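Local coordinates for chitin binding protein (Tectaria macrodonta, PDB 6IF7) that probably binds chitin and is possibly a copper-dependent AA10 lytic polysaccharide monooxygenase, with insecticidal activity, at residues T36-D41 against F69-L74. Residues are numbered along the deposited sequence; the frame is centred on the assembly and turned at random.
Sequences TQAFYD and FKYRGL. Unlike the reference sequence in segment 69-74: Tyr71 (reference Phe).
The ring of Tyr71 meets the end of helix 36-40 and the residue that follows it along one edge, where the carbonyl oxygens of Ala38 and Asp41 both lie near its plane; CE1 of Tyr71 comes within 3.2 Å of Ala38 O. On one face of this ring, Lys70 CG lies 3.9 Å off the ring plane, nearer its margin than its centre. The phenol hydroxyl donates a 2.6 Å hydrogen bond from Tyr71 OH to Asp41 O, the donor tilted 26° from the carbonyl plane. Lys70 runs alongside: with CG anti to the backbone N (chi1 172°) and every later torsion extended, it carries its amine to the same helix end. There Lys70 NZ forms a salt bridge to Asp41 OD2 at 2.8 Å, approaching from that oxygen's anti side, 15° out of the carboxylate plane. Asp41, the first residue past the helix, is thus gripped through both backbone and side chain; its side chain comes within about 7 Å of that of His1, a copper ligand. Ala38 CB packs 3.6 Å from Lys70 O, and beyond it Phe39 CE1 touches Leu74 CD2 at 3.8 Å, the two side chains passing one another head to tail. Phe39 and Leu74 both reach Val11 of helix 10-16, while Ser34 OG of helix 25-34 bonds to Lys70 O and Gly73 N, so the 3-10 segment 69-74 joins the small helical region of the chain.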
loop_
_atom_site.group_PDB
_atom_site.type_symbol
_atom_site.label_atom_id
_atom_site.label_comp_id
_atom_site.label_asym_id
_atom_site.label_seq_id
_atom_site.Cartn_x
_atom_site.Cartn_y
_atom_site.Cartn_z
ATOM N N THR A 36 15.317 8.635 -7.740
ATOM C CA THR A 36 14.427 9.625 -7.142
ATOM C C THR A 36 13.109 9.782 -7.887
ATOM O O THR A 36 12.068 10.022 -7.257
ATOM C CB THR A 36 15.092 11.015 -7.041
ATOM O OG1 THR A 36 15.619 11.360 -8.319
ATOM C CG2 THR A 36 16.204 11.019 -6.025
ATOM N N GLN A 37 13.141 9.664 -9.210
ATOM C CA GLN A 37 11.967 10.013 -9.997
ATOM C C GLN A 37 10.775 9.139 -9.640
ATOM O O GLN A 37 9.656 9.632 -9.559
ATOM C CB GLN A 37 12.243 9.956 -11.511
ATOM C CG GLN A 37 11.105 10.511 -12.377
ATOM C CD GLN A 37 10.653 11.924 -11.964
ATOM O OE1 GLN A 37 9.456 12.201 -11.858
ATOM N NE2 GLN A 37 11.614 12.811 -11.703
ATOM N N ALA A 38 11.025 7.849 -9.415
ATOM C CA ALA A 38 9.974 6.915 -8.978
ATOM C C ALA A 38 9.154 7.482 -7.801
ATOM O O ALA A 38 7.916 7.363 -7.778
ATOM C CB ALA A 38 10.585 5.576 -8.591
ATOM N N PHE A 39 9.855 8.126 -6.862
ATOM C CA PHE A 39 9.241 8.662 -5.641
ATOM C C PHE A 39 8.549 10.002 -5.797
ATOM O O PHE A 39 7.591 10.278 -5.083
ATOM C CB PHE A 39 10.242 8.673 -4.489
ATOM C CG PHE A 39 10.645 7.293 -4.076
ATOM C CD1 PHE A 39 9.883 6.575 -3.154
ATOM C CD2 PHE A 39 11.729 6.658 -4.687
ATOM C CE1 PHE A 39 10.229 5.273 -2.827
ATOM C CE2 PHE A 39 12.073 5.353 -4.365
ATOM C CZ PHE A 39 11.329 4.659 -3.433
ATOM N N TYR A 40 8.997 10.821 -6.743
ATOM C CA TYR A 40 8.192 11.951 -7.160
ATOM C C TYR A 40 6.944 11.475 -7.906
ATOM O O TYR A 40 5.964 12.187 -7.920
ATOM C CB TYR A 40 8.994 12.930 -8.016
ATOM C CG TYR A 40 10.131 13.581 -7.266
ATOM C CD1 TYR A 40 9.879 14.398 -6.170
ATOM C CD2 TYR A 40 11.455 13.366 -7.642
ATOM C CE1 TYR A 40 10.914 15.013 -5.482
ATOM C CE2 TYR A 40 12.495 13.976 -6.970
ATOM C CZ TYR A 40 12.212 14.797 -5.888
ATOM O OH TYR A 40 13.235 15.363 -5.182
ATOM N N ASP A 41 6.990 10.280 -8.507
ATOM C CA ASP A 41 5.805 9.611 -9.072
ATOM C C ASP A 41 5.156 8.618 -8.092
ATOM O O ASP A 41 4.708 7.523 -8.500
ATOM C CB ASP A 41 6.173 8.858 -10.361
ATOM C CG ASP A 41 6.885 9.730 -11.385
ATOM O OD1 ASP A 41 6.817 10.970 -11.273
ATOM O OD2 ASP A 41 7.520 9.158 -12.288
ATOM N N PHE A 69 9.324 -2.671 -12.418
ATOM C CA PHE A 69 10.752 -2.501 -12.087
ATOM C C PHE A 69 11.077 -1.111 -11.550
ATOM O O PHE A 69 11.880 -0.959 -10.637
ATOM C CB PHE A 69 11.603 -2.750 -13.337
ATOM C CG PHE A 69 13.043 -2.984 -13.049
ATOM C CD1 PHE A 69 13.459 -4.194 -12.532
ATOM C CD2 PHE A 69 13.976 -2.008 -13.305
ATOM C CE1 PHE A 69 14.791 -4.426 -12.279
ATOM C CE2 PHE A 69 15.315 -2.227 -13.045
ATOM C CZ PHE A 69 15.722 -3.434 -12.523
ATOM N N LYS A 70 10.456 -0.101 -12.149
ATOM C CA LYS A 70 10.526 1.280 -11.672
ATOM C C LYS A 70 10.353 1.422 -10.143
ATOM O O LYS A 70 11.086 2.170 -9.507
ATOM C CB LYS A 70 9.459 2.108 -12.393
ATOM C CG LYS A 70 9.274 3.526 -11.886
ATOM C CD LYS A 70 8.262 4.275 -12.724
ATOM C CE LYS A 70 8.190 5.724 -12.288
ATOM N NZ LYS A 70 7.089 6.465 -12.979
ATOM N N TYR A 71 9.414 0.689 -9.568
ATOM C CA TYR A 71 9.139 0.776 -8.131
ATOM C C TYR A 71 9.761 -0.345 -7.293
ATOM O O TYR A 71 9.321 -0.597 -6.153
ATOM C CB TYR A 71 7.622 0.853 -7.913
ATOM C CG TYR A 71 7.020 2.106 -8.497
ATOM C CD1 TYR A 71 7.181 3.340 -7.865
ATOM C CD2 TYR A 71 6.294 2.068 -9.693
ATOM C CE1 TYR A 71 6.626 4.502 -8.407
ATOM C CE2 TYR A 71 5.745 3.215 -10.240
ATOM C CZ TYR A 71 5.922 4.438 -9.601
ATOM O OH TYR A 71 5.355 5.590 -10.153
ATOM N N ARG A 72 10.805 -0.986 -7.826
ATOM C CA ARG A 72 11.492 -2.118 -7.159
ATOM C C ARG A 72 12.037 -1.846 -5.726
ATOM O O ARG A 72 12.089 -2.750 -4.882
ATOM C CB ARG A 72 12.638 -2.627 -8.042
ATOM C CG ARG A 72 13.789 -1.624 -8.227
ATOM C CD ARG A 72 14.700 -2.114 -9.347
ATOM N NE ARG A 72 15.765 -1.214 -9.791
ATOM C CZ ARG A 72 15.609 -0.116 -10.540
ATOM N NH1 ARG A 72 14.394 0.326 -10.880
ATOM N NH2 ARG A 72 16.693 0.567 -10.929
ATOM N N GLY A 73 12.452 -0.619 -5.458
ATOM C CA GLY A 73 12.752 -0.202 -4.077
ATOM C C GLY A 73 11.654 -0.437 -3.031
ATOM O O GLY A 73 11.949 -0.632 -1.856
ATOM N N LEU A 74 10.397 -0.432 -3.451
ATOM C CA LEU A 74 9.274 -0.717 -2.559
ATOM C C LEU A 74 9.161 -2.197 -2.169
ATOM O O LEU A 74 8.412 -2.530 -1.249
ATOM C CB LEU A 74 7.949 -0.294 -3.209
ATOM C CG LEU A 74 7.831 1.163 -3.659
ATOM C CD1 LEU A 74 6.446 1.410 -4.216
ATOM C CD2 LEU A 74 8.088 2.132 -2.515
#